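Local structure of uncharacterized protein (Parabacteroides distasonis, 4Q34) at residues W112-R115 against G119-P122; P122-F125 against K131-K134; N249-D254 against E258-T263; R264-M269 against V285-E290; G295-H298 against S302-N305. The protein is of uncharacterized function but belongs to the alpha/beta hydrolase family and is probably an esterase, cleaving ester bonds in a substrate not yet identified. One frame throughout, in Å; residues are numbered along the deposited sequence.

Contact 1. Residues W112-R115 against G119-P122; sequences WFNR and GIWP
F113 and W121 form a T-shaped aromatic pair that brings segment 119-122 back against the last turn of helix 109-115, within the long excursion between the sheet strands 83-87 and 170-175. The indole presents its six-membered ring edge-on: W121 CE3 stands over the centre of the phenyl face, 3.7 Å from F113 CD2. The planes are at 87° and the centroids 5.1 Å apart. F113 reaches this place because its CG is anti to the backbone N (chi1 -180°), which throws the ring off the helix toward the returning chain. A second flank of the phenyl group meets the backbone, F113 CE1 lying 3.6 Å from G119 C. Glycine suits position 119, since a side chain there would crowd this ring carbon. The helix itself comes close too: N114 CA sends its hydrogen to G119 O in a CA-H...O contact of 3.4 Å. Beyond the pair, the cis peptide bond before P122 folds the proline over one face of the indole, with P122 CB 3.9 Å above the plane of the W121 ring. L137 of helix 134-142 touches both aromatic rings, while N114 and I120 lean on L259 of helix 257-277. A leucine in place of F113 would probably leave the W121 edge without its aromatic face and open a gap beside G119. The aromatic part of the contact thus rests on a C-H edge set against a ring face and on close fit to a glycine, and an edge-to-face pair of this kind is likely to be sensitive to how the rings are turned.

Contact 2. Residues P122-F125 against K131-K134; sequences PDYF and KRDK
Y124 and R132 mark the closest approach of the two backbones, their CA atoms 7.4 Å apart, which is too far for direct main-chain pairing and leaves side chains and a water to bridge the interval. The tyrosine does both jobs. Over one face of its ring lies the aliphatic start of the arginine: R132 CG is 4.0 Å from the centroid of the Y124 ring, 19° off the normal, a CH-pi contact. In the conformer modelled, one of two for this arginine, the side chains run past each other in opposite directions and the guanidinium stands over Y124 CB, tilted 21° from the ring plane. At the far end of the tyrosine, Y124 OH donates to a water at 2.5 Å. That water in turn donates to K131 O at 2.7 Å and to D133 O at 2.8 Å, so one hydroxyl reaches two carbonyls of a segment that has no regular structure. A phenylalanine at Y124 would keep the face for R132 but is likely to leave the water without its donor and the K131 and D133 carbonyls less firmly tied to segment 122-125. Further along, D133 OD1 bonds to T136 OG1. F113 and L137 pack on the tyrosine ring as well. D133 is the N-cap of helix 134-142, with its side chain capping a backbone N: the classic aspartate at a helix start, here approached by a loop bridged to the preceding strand through ordered water.

Contact 3. Residues N249-D254 against E258-T263; sequences NLPETD and ELYEWT
T263 OG1 donates a 2.8 Å hydrogen bond to P251 O, meeting it in the carbonyl plane on a lone pair, and so fastens the loop 249-254 to the first turns of helix 257-277. The threonine oxygen lies anti to its own carbonyl carbon (chi1 -51°), which turns it to the loop side of the helix. P251 is held by carbon contacts as well: its ring crosses L259 at about a right angle, with P251 CG 3.7 Å from L259 CB. A proline is apt here, rigid and without an N-H to satisfy. On one flank of it, L250 CD2 packs 3.5 Å from W262 CB. On the other, the Y260 ring receives D254 CB over one face, 3.9 Å from the ring centroid, in a CH-pi contact. The edge of that ring meets main-chain oxygen, with P251 O 3.4 Å from Y260 CD1. Farther out, helix 109-115 holds the same helix: W262 NE1 bonds to R115 O, and E261 forms a salt bridge with R115. R265 makes a cation-pi contact with the W262 indole. The chemistry is therefore mixed: the loop rests on apolar carbons and an aromatic ring, the bond from T263 gives it its one directional tie to the helix, and the salt bridge of E261 with R115 lies outside this loop-helix contact.

Contact 4. Residues R264-M269 against V285-E290; sequences RRLRLM and VIHLPE
Helix 257-277 is the connection of the beta-alpha-beta unit between parallel strands 242-246 and 283-287, and here its L266 and M269 lie against V285 and H287 of the second strand. The axes of helix segment 264-269 and strand segment 285-287 come within 9.5 Å, their directions at 146°, as expected when a helix returns along its sheet. L266 does most of the work with its two methyls. With CG anti to the backbone N (chi1 176°), both are brought against the strand: L266 CD1 meets V285 CG1 at 3.9 Å, and L266 CD2 sits over a face of the H287 ring, 3.8 Å from its centroid. P289 CD lies over the opposite face of that imidazole, 3.4 Å above the plane. Clamped between them, the ring is also fixed in rotation, because H287 ND1 donates to E290 OE2 at 2.8 Å with an angle of 164° at the hydrogen. The other branch of the valine, V285 CG2, lies 3.7 Å from the backbone oxygen M269 O. M269, present as selenomethionine, turns its tip away from the strand, toward I244 and Y246 of strand 242-246 and V204 of strand 204-207, while I286 bonds through its backbone to I244 and Y246 in the same sheet.

Contact 5. Residues G295-H298 against S302-N305; sequences GNTH and SDLN
N296, which follows a glycine of positive phi, G295, is gripped by both D303 and N305. N296 ND2 spends its two hydrogens on two acceptors: D303 OD2 at 2.7 Å, on the anti lone pair, and N305 OD1 at 2.8 Å, on a lone pair in the carbonyl plane. N305 ND2 answers with a 3.1 Å bond to N296 OD1, nearly straight at 173°. The two amides, only 24° apart in plane, are thus joined by a mutual pair of bonds, a match that asparagine can make because it carries both a donor and an acceptor. T297 comes next and clasps the same carboxylate: its backbone T297 N donates to D303 OD2 at 2.9 Å, and T297 OG1 donates to D303 OD1 at 2.6 Å on the syn lone pair. Three donors on a buried aspartate would probably keep it ionised. T297 OG1 is also bonded to F299 N. H298 then turns away from D303, its ND1 bonded to E199 and its ring beside H175, with S176 in touch. This is consistent with the histidine loop of an alpha/beta hydrolase, where S176, E199 and H298 would form a catalytic triad, and the asparagine-aspartate network fixes the backbone just before that histidine.

How the contacts relate
From the N terminus, contact 1 closes the short turn after helix 109-115, and contact 2 begins at P122, where contact 1 ends, closing the loop that leads to helix 134-142. Contact 3 closes the tight loop into helix 257-277, contact 4 spans the rest of that connection to strand 283-287, and contact 5 closes the loop before helix 306-319. They follow in series, none nested or crossed. In space they interlock: F125 of contact 2 packs on L259 and N249 of contact 3, L250 of contact 3 touches L266 and H287 of contact 4, and W262 meets H298, tying the excursion 109-142 and the final beta-alpha-beta unit to the probable active-site loop.

Contact 1. Residues W112-R115 against G119-P122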
# COMPACT_ATOMS: atom_id res chain seq x y z
N TRP A 112 19.39 0.80 11.77
CA TRP A 112 18.66 -0.29 11.14
C TRP A 112 19.51 -1.25 10.30
O TRP A 112 19.28 -2.44 10.31
CB TRP A 112 17.48 0.21 10.29
CG TRP A 112 16.35 0.81 11.08
CD1 TRP A 112 16.02 2.14 11.14
CD2 TRP A 112 15.38 0.12 11.86
NE1 TRP A 112 14.91 2.32 11.95
CE2 TRP A 112 14.50 1.10 12.41
CE3 TRP A 112 15.18 -1.23 12.17
CZ2 TRP A 112 13.41 0.76 13.22
CZ3 TRP A 112 14.09 -1.57 12.99
CH2 TRP A 112 13.23 -0.58 13.51
N PHE A 113 20.48 -0.73 9.57
CA PHE A 113 21.41 -1.57 8.78
C PHE A 113 22.04 -2.62 9.69
O PHE A 113 22.08 -3.80 9.38
CB PHE A 113 22.45 -0.64 8.17
CG PHE A 113 23.49 -1.30 7.32
CD1 PHE A 113 24.65 -1.81 7.88
CD2 PHE A 113 23.36 -1.31 5.93
CE1 PHE A 113 25.65 -2.36 7.08
CE2 PHE A 113 24.36 -1.84 5.13
CZ PHE A 113 25.50 -2.37 5.70
N ASN A 114 22.54 -2.18 10.84
CA ASN A 114 23.10 -3.10 11.83
C ASN A 114 22.08 -4.04 12.45
O ASN A 114 22.30 -5.22 12.54
CB ASN A 114 23.76 -2.31 12.96
CG ASN A 114 25.02 -1.63 12.53
OD1 ASN A 114 25.24 -1.35 11.36
ND2 ASN A 114 25.87 -1.34 13.49
N ARG A 115 20.93 -3.48 12.86
CA ARG A 115 19.86 -4.23 13.49
C ARG A 115 19.36 -5.37 12.60
O ARG A 115 18.96 -6.43 13.10
CB ARG A 115 18.68 -3.28 13.77
CG ARG A 115 17.43 -3.93 14.29
CD ARG A 115 17.71 -4.68 15.58
NE ARG A 115 16.47 -5.07 16.27
CZ ARG A 115 16.46 -5.61 17.49
NH1 ARG A 115 17.60 -5.83 18.14
NH2 ARG A 115 15.31 -5.89 18.07
N GLY A 119 25.27 -5.79 8.07
CA GLY A 119 26.69 -5.54 8.35
C GLY A 119 26.82 -4.64 9.56
O GLY A 119 25.87 -4.35 10.25
N ILE A 120 28.04 -4.20 9.82
CA ILE A 120 28.26 -3.15 10.81
C ILE A 120 28.60 -1.91 9.99
O ILE A 120 29.71 -1.79 9.43
CB ILE A 120 29.41 -3.46 11.78
CG1 ILE A 120 29.19 -4.82 12.47
CG2 ILE A 120 29.55 -2.34 12.81
CD1 ILE A 120 27.88 -4.92 13.22
N TRP A 121 27.64 -1.00 9.94
CA TRP A 121 27.72 0.16 9.09
C TRP A 121 29.07 0.85 9.32
O TRP A 121 29.47 1.03 10.47
CB TRP A 121 26.55 1.11 9.37
CG TRP A 121 26.67 2.35 8.56
CD1 TRP A 121 27.34 3.49 8.89
CD2 TRP A 121 26.16 2.54 7.27
NE1 TRP A 121 27.25 4.40 7.86
CE2 TRP A 121 26.54 3.82 6.84
CE3 TRP A 121 25.41 1.74 6.41
CZ2 TRP A 121 26.18 4.34 5.61
CZ3 TRP A 121 25.06 2.24 5.19
CH2 TRP A 121 25.44 3.53 4.79
N PRO A 122 29.77 1.23 8.24
CA PRO A 122 29.42 1.21 6.83
C PRO A 122 29.70 -0.08 6.06
O PRO A 122 29.40 -0.14 4.86
CB PRO A 122 30.26 2.36 6.26
CG PRO A 122 31.50 2.35 7.10
CD PRO A 122 31.14 1.77 8.45

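Contact 2. Residues P122-F125 against K131-K134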
# COMPACT_ATOMS: atom_id res chain seq x y z
N PRO A 122 29.77 1.23 8.24
CA PRO A 122 29.42 1.21 6.83
C PRO A 122 29.70 -0.08 6.06
O PRO A 122 29.40 -0.14 4.86
CB PRO A 122 30.26 2.36 6.26
CG PRO A 122 31.50 2.35 7.10
CD PRO A 122 31.14 1.77 8.45
N ASP A 123 30.18 -1.12 6.72
CA ASP A 123 30.62 -2.31 6.01
C ASP A 123 29.54 -3.38 5.97
O ASP A 123 28.76 -3.51 6.89
CB ASP A 123 31.85 -2.87 6.67
CG ASP A 123 32.97 -1.86 6.73
OD1 ASP A 123 33.38 -1.40 5.64
OD2 ASP A 123 33.39 -1.49 7.84
N TYR A 124 29.50 -4.13 4.89
CA TYR A 124 28.62 -5.28 4.74
C TYR A 124 29.33 -6.47 5.39
O TYR A 124 30.56 -6.53 5.35
CB TYR A 124 28.33 -5.51 3.23
CG TYR A 124 27.46 -4.42 2.61
CD1 TYR A 124 28.01 -3.16 2.28
CD2 TYR A 124 26.14 -4.63 2.34
CE1 TYR A 124 27.23 -2.17 1.71
CE2 TYR A 124 25.35 -3.64 1.77
CZ TYR A 124 25.89 -2.40 1.46
OH TYR A 124 25.11 -1.38 0.89
N PHE A 125 28.59 -7.42 5.97
CA PHE A 125 29.22 -8.67 6.45
C PHE A 125 29.78 -9.47 5.27
O PHE A 125 29.16 -9.57 4.21
CB PHE A 125 28.22 -9.58 7.22
CG PHE A 125 27.89 -9.12 8.59
CD1 PHE A 125 28.88 -8.94 9.55
CD2 PHE A 125 26.57 -8.88 8.96
CE1 PHE A 125 28.56 -8.52 10.83
CE2 PHE A 125 26.25 -8.44 10.23
CZ PHE A 125 27.26 -8.26 11.17
N LYS A 131 22.69 -7.58 -1.86
CA LYS A 131 23.40 -6.83 -2.90
C LYS A 131 24.01 -5.56 -2.34
O LYS A 131 23.38 -4.86 -1.55
CB LYS A 131 22.49 -6.52 -4.10
CG LYS A 131 23.31 -6.33 -5.37
CD LYS A 131 22.47 -5.96 -6.58
CE LYS A 131 23.35 -5.68 -7.80
NZ LYS A 131 22.49 -5.58 -9.00
N ARG A 132 25.24 -5.25 -2.74
CA ARG A 132 26.03 -4.22 -2.06
C ARG A 132 26.01 -2.84 -2.72
O ARG A 132 26.78 -1.98 -2.34
CB ARG A 132 27.50 -4.70 -1.91
CG ARG A 132 27.71 -5.89 -0.99
CD ARG A 132 28.92 -6.69 -1.47
NE ARG A 132 29.55 -7.50 -0.43
CZ ARG A 132 28.97 -8.51 0.21
NH1 ARG A 132 27.71 -8.83 -0.05
NH2 ARG A 132 29.64 -9.20 1.12
N ASP A 133 25.15 -2.62 -3.70
CA ASP A 133 25.14 -1.33 -4.43
C ASP A 133 24.25 -0.28 -3.74
O ASP A 133 23.42 -0.61 -2.90
CB ASP A 133 24.65 -1.52 -5.87
CG ASP A 133 23.20 -2.00 -5.92
OD1 ASP A 133 22.93 -3.10 -5.43
OD2 ASP A 133 22.32 -1.27 -6.42
N LYS A 134 24.44 0.97 -4.13
CA LYS A 134 23.69 2.08 -3.55
C LYS A 134 22.20 2.06 -3.82
O LYS A 134 21.44 2.45 -2.96
CB LYS A 134 24.23 3.41 -4.08
CG LYS A 134 25.52 3.84 -3.44
CD LYS A 134 25.47 5.35 -3.24
CE LYS A 134 26.78 5.90 -2.70
NZ LYS A 134 27.90 5.68 -3.66
O HOH W 1 23.31 -2.26 -0.68

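Contact 3. Residues N249-D254 against E258-T263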
# COMPACT_ATOMS: atom_id res chain seq x y z
N ASN A 249 25.15 -14.49 10.90
CA ASN A 249 25.80 -13.35 11.57
C ASN A 249 25.15 -12.99 12.90
O ASN A 249 25.15 -11.86 13.32
CB ASN A 249 25.91 -12.15 10.63
CG ASN A 249 26.70 -12.49 9.37
OD1 ASN A 249 26.15 -12.58 8.25
ND2 ASN A 249 27.95 -12.80 9.57
N LEU A 250 24.71 -14.02 13.62
CA LEU A 250 24.30 -13.86 15.00
C LEU A 250 25.57 -13.75 15.82
O LEU A 250 26.33 -14.68 15.85
CB LEU A 250 23.48 -15.07 15.42
CG LEU A 250 22.16 -15.27 14.63
CD1 LEU A 250 21.48 -16.55 15.13
CD2 LEU A 250 21.22 -14.10 14.76
N PRO A 251 25.79 -12.63 16.51
CA PRO A 251 27.08 -12.50 17.18
C PRO A 251 27.19 -13.39 18.45
O PRO A 251 26.20 -13.69 19.09
CB PRO A 251 27.15 -11.01 17.52
CG PRO A 251 25.71 -10.59 17.60
CD PRO A 251 25.01 -11.39 16.57
N GLU A 252 28.41 -13.76 18.85
CA GLU A 252 28.62 -14.64 20.01
C GLU A 252 28.68 -13.86 21.32
O GLU A 252 28.44 -14.42 22.39
CB GLU A 252 29.92 -15.41 19.84
CG GLU A 252 29.87 -16.42 18.71
CD GLU A 252 31.22 -17.07 18.48
OE1 GLU A 252 31.63 -17.88 19.35
OE2 GLU A 252 31.86 -16.75 17.46
N THR A 253 29.00 -12.57 21.23
CA THR A 253 29.06 -11.72 22.41
C THR A 253 28.12 -10.58 22.25
O THR A 253 27.68 -10.26 21.15
CB THR A 253 30.47 -11.14 22.66
OG1 THR A 253 30.71 -9.99 21.83
CG2 THR A 253 31.52 -12.20 22.40
N ASP A 254 27.85 -9.93 23.37
CA ASP A 254 26.85 -8.90 23.49
C ASP A 254 27.39 -7.47 23.35
O ASP A 254 26.76 -6.54 23.83
CB ASP A 254 26.08 -9.08 24.80
CG ASP A 254 26.88 -8.69 26.03
OD1 ASP A 254 28.12 -8.56 25.96
OD2 ASP A 254 26.24 -8.52 27.09
N GLU A 258 22.00 -4.40 19.45
CA GLU A 258 21.18 -4.37 18.23
C GLU A 258 21.28 -5.70 17.46
O GLU A 258 20.29 -6.12 16.85
CB GLU A 258 21.54 -3.21 17.31
CG GLU A 258 21.28 -1.82 17.86
CD GLU A 258 19.82 -1.35 17.79
OE1 GLU A 258 18.93 -2.04 17.26
OE2 GLU A 258 19.56 -0.23 18.28
N LEU A 259 22.45 -6.34 17.47
CA LEU A 259 22.60 -7.64 16.83
C LEU A 259 22.45 -8.81 17.80
O LEU A 259 21.89 -9.87 17.43
CB LEU A 259 23.93 -7.72 16.10
CG LEU A 259 24.13 -6.81 14.86
CD1 LEU A 259 24.77 -5.48 15.19
CD2 LEU A 259 25.01 -7.54 13.85
N TYR A 260 22.91 -8.64 19.03
CA TYR A 260 22.95 -9.76 19.98
C TYR A 260 21.56 -10.18 20.43
O TYR A 260 21.33 -11.33 20.72
CB TYR A 260 23.88 -9.48 21.17
CG TYR A 260 24.12 -10.71 22.03
CD1 TYR A 260 24.94 -11.74 21.58
CD2 TYR A 260 23.49 -10.86 23.24
CE1 TYR A 260 25.14 -12.88 22.33
CE2 TYR A 260 23.69 -12.00 24.01
CZ TYR A 260 24.52 -13.00 23.54
OH TYR A 260 24.72 -14.14 24.28
N GLU A 261 20.62 -9.26 20.41
CA GLU A 261 19.25 -9.61 20.72
C GLU A 261 18.78 -10.76 19.86
O GLU A 261 18.00 -11.57 20.34
CB GLU A 261 18.32 -8.43 20.55
CG GLU A 261 18.51 -7.43 21.67
CD GLU A 261 17.42 -6.36 21.74
OE1 GLU A 261 16.57 -6.28 20.82
OE2 GLU A 261 17.43 -5.62 22.75
N TRP A 262 19.23 -10.84 18.61
CA TRP A 262 18.84 -11.94 17.72
C TRP A 262 19.45 -13.26 18.17
O TRP A 262 18.83 -14.29 18.13
CB TRP A 262 19.15 -11.64 16.24
CG TRP A 262 18.50 -10.40 15.77
CD1 TRP A 262 19.12 -9.23 15.39
CD2 TRP A 262 17.09 -10.17 15.65
NE1 TRP A 262 18.18 -8.29 15.04
CE2 TRP A 262 16.92 -8.84 15.17
CE3 TRP A 262 15.95 -10.95 15.89
CZ2 TRP A 262 15.66 -8.27 14.98
CZ3 TRP A 262 14.67 -10.38 15.64
CH2 TRP A 262 14.55 -9.06 15.19
N THR A 263 20.70 -13.24 18.60
CA THR A 263 21.27 -14.43 19.23
C THR A 263 20.47 -14.94 20.40
O THR A 263 20.28 -16.14 20.54
CB THR A 263 22.70 -14.11 19.72
OG1 THR A 263 23.42 -13.52 18.63
CG2 THR A 263 23.40 -15.34 20.17

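Contact 4. Residues R264-M269 against V285-E290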
# COMPACT_ATOMS: atom_id res chain seq x y z
N ARG A 264 20.08 -14.02 21.29
CA ARG A 264 19.26 -14.38 22.46
C ARG A 264 17.92 -14.96 22.03
O ARG A 264 17.42 -15.91 22.68
CB ARG A 264 18.95 -13.16 23.35
CG ARG A 264 20.13 -12.27 23.70
CD ARG A 264 19.68 -11.16 24.65
NE ARG A 264 20.03 -11.50 26.01
CZ ARG A 264 21.10 -11.05 26.65
NH1 ARG A 264 21.93 -10.17 26.09
NH2 ARG A 264 21.33 -11.46 27.88
N ARG A 265 17.36 -14.42 20.95
CA ARG A 265 16.06 -14.88 20.44
C ARG A 265 16.13 -16.30 19.89
O ARG A 265 15.24 -17.11 20.16
CB ARG A 265 15.50 -13.89 19.43
CG ARG A 265 14.92 -12.71 20.19
CD ARG A 265 14.69 -11.53 19.29
NE ARG A 265 13.98 -10.52 20.05
CZ ARG A 265 13.80 -9.29 19.64
NH1 ARG A 265 14.30 -8.86 18.50
NH2 ARG A 265 13.10 -8.48 20.43
N LEU A 266 17.20 -16.62 19.16
CA LEU A 266 17.40 -17.98 18.69
C LEU A 266 17.40 -18.94 19.87
O LEU A 266 16.65 -19.92 19.87
CB LEU A 266 18.68 -18.11 17.86
CG LEU A 266 19.01 -19.53 17.40
CD1 LEU A 266 17.87 -20.17 16.66
CD2 LEU A 266 20.30 -19.57 16.58
N ARG A 267 18.19 -18.62 20.89
CA ARG A 267 18.33 -19.45 22.09
C ARG A 267 16.96 -19.63 22.75
O ARG A 267 16.58 -20.73 23.12
CB ARG A 267 19.33 -18.77 23.06
CG ARG A 267 19.63 -19.52 24.34
CD ARG A 267 20.34 -18.61 25.36
NE ARG A 267 21.22 -17.63 24.73
CZ ARG A 267 21.66 -16.53 25.32
NH1 ARG A 267 21.30 -16.25 26.56
NH2 ARG A 267 22.46 -15.71 24.67
N LEU A 268 16.24 -18.55 22.87
CA LEU A 268 14.94 -18.55 23.54
C LEU A 268 13.91 -19.36 22.80
O LEU A 268 13.16 -20.10 23.42
CB LEU A 268 14.44 -17.14 23.71
CG LEU A 268 13.10 -17.00 24.41
CD1 LEU A 268 13.10 -17.68 25.75
CD2 LEU A 268 12.76 -15.53 24.50
N MSE A 269 13.88 -19.23 21.48
CA MSE A 269 12.88 -19.97 20.70
C MSE A 269 13.14 -21.48 20.74
O MSE A 269 12.19 -22.29 20.73
CB MSE A 269 12.77 -19.48 19.27
CG MSE A 269 12.43 -18.04 19.09
SE MSE A 269 11.06 -17.43 20.32
CE MSE A 269 9.48 -17.96 19.34
N VAL A 285 12.55 -25.19 15.10
CA VAL A 285 13.36 -24.02 14.97
C VAL A 285 14.55 -24.35 14.10
O VAL A 285 15.26 -25.29 14.41
CB VAL A 285 13.84 -23.50 16.32
CG1 VAL A 285 14.67 -22.25 16.14
CG2 VAL A 285 12.64 -23.24 17.23
N ILE A 286 14.73 -23.58 13.03
CA ILE A 286 15.79 -23.81 12.06
C ILE A 286 16.71 -22.60 11.99
O ILE A 286 16.26 -21.48 11.71
CB ILE A 286 15.17 -24.10 10.69
CG1 ILE A 286 14.55 -25.50 10.74
CG2 ILE A 286 16.24 -24.02 9.60
CD1 ILE A 286 13.62 -25.79 9.61
N HIS A 287 17.99 -22.82 12.24
CA HIS A 287 18.99 -21.80 12.10
C HIS A 287 19.60 -22.07 10.74
O HIS A 287 20.25 -23.12 10.52
CB HIS A 287 20.02 -21.91 13.22
CG HIS A 287 21.07 -20.85 13.18
ND1 HIS A 287 22.35 -21.06 13.66
CD2 HIS A 287 21.07 -19.59 12.68
CE1 HIS A 287 23.08 -19.98 13.48
NE2 HIS A 287 22.33 -19.07 12.89
N LEU A 288 19.39 -21.15 9.82
CA LEU A 288 19.60 -21.42 8.42
C LEU A 288 21.02 -21.97 8.09
O LEU A 288 21.13 -22.88 7.30
CB LEU A 288 19.23 -20.21 7.58
CG LEU A 288 17.73 -19.82 7.54
CD1 LEU A 288 17.48 -18.49 6.80
CD2 LEU A 288 17.02 -20.93 6.82
N PRO A 289 22.08 -21.44 8.70
CA PRO A 289 23.43 -21.97 8.35
C PRO A 289 23.61 -23.44 8.66
O PRO A 289 24.35 -24.17 7.97
CB PRO A 289 24.38 -21.14 9.21
CG PRO A 289 23.65 -19.88 9.46
CD PRO A 289 22.18 -20.20 9.47
N GLU A 290 22.90 -23.89 9.69
CA GLU A 290 22.95 -25.28 10.06
C GLU A 290 22.20 -26.20 9.09
O GLU A 290 22.37 -27.42 9.17
CB GLU A 290 22.49 -25.43 11.51
CG GLU A 290 23.38 -24.63 12.49
CD GLU A 290 22.80 -24.63 13.90
OE1 GLU A 290 22.28 -25.68 14.32
OE2 GLU A 290 22.84 -23.60 14.60

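Contact 5. Residues G295-H298 against S302-N305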
# COMPACT_ATOMS: atom_id res chain seq x y z
N GLY A 295 24.78 -16.66 5.28
CA GLY A 295 24.79 -15.25 4.94
C GLY A 295 23.45 -14.52 5.02
O GLY A 295 23.35 -13.38 4.60
N ASN A 296 22.43 -15.19 5.50
CA ASN A 296 21.16 -14.52 5.63
C ASN A 296 21.15 -13.44 6.69
O ASN A 296 21.80 -13.53 7.72
CB ASN A 296 20.00 -15.53 5.85
CG ASN A 296 19.69 -16.31 4.61
OD1 ASN A 296 20.10 -17.48 4.44
ND2 ASN A 296 19.00 -15.64 3.68
N THR A 297 20.38 -12.40 6.36
CA THR A 297 20.11 -11.24 7.17
C THR A 297 18.81 -11.50 7.95
O THR A 297 18.27 -12.59 7.98
CB THR A 297 19.98 -9.97 6.28
OG1 THR A 297 18.71 -10.03 5.56
CG2 THR A 297 21.15 -9.86 5.30
N HIS A 298 18.35 -10.48 8.64
CA HIS A 298 17.06 -10.50 9.32
C HIS A 298 15.90 -10.63 8.36
O HIS A 298 14.86 -10.96 8.82
CB HIS A 298 16.93 -9.22 10.13
CG HIS A 298 15.62 -9.04 10.81
ND1 HIS A 298 15.16 -9.90 11.78
CD2 HIS A 298 14.73 -8.02 10.75
CE1 HIS A 298 13.99 -9.47 12.23
NE2 HIS A 298 13.71 -8.33 11.61
N SER A 302 13.83 -11.90 1.48
CA SER A 302 14.22 -10.99 0.37
C SER A 302 15.72 -11.01 0.06
O SER A 302 16.19 -10.28 -0.80
CB SER A 302 13.73 -9.54 0.62
OG SER A 302 14.20 -9.01 1.86
N ASP A 303 16.44 -11.84 0.79
CA ASP A 303 17.89 -12.00 0.58
C ASP A 303 18.18 -12.61 -0.81
O ASP A 303 17.29 -13.13 -1.47
CB ASP A 303 18.47 -12.90 1.67
CG ASP A 303 18.66 -12.20 3.01
OD1 ASP A 303 18.63 -10.94 3.11
OD2 ASP A 303 18.83 -12.94 3.99
N LEU A 304 19.46 -12.60 -1.21
CA LEU A 304 19.87 -13.11 -2.53
C LEU A 304 19.53 -14.55 -2.74
O LEU A 304 19.30 -14.93 -3.89
CB LEU A 304 21.37 -12.90 -2.76
CG LEU A 304 21.79 -11.43 -2.85
CD1 LEU A 304 23.33 -11.36 -2.87
CD2 LEU A 304 21.22 -10.74 -4.08
N ASN A 305 19.48 -15.35 -1.67
CA ASN A 305 19.16 -16.79 -1.77
C ASN A 305 17.71 -17.07 -1.38
O ASN A 305 17.40 -18.15 -0.86
CB ASN A 305 20.11 -17.61 -0.87
CG ASN A 305 19.99 -17.24 0.60
OD1 ASN A 305 19.33 -16.27 0.98
ND2 ASN A 305 20.59 -18.06 1.45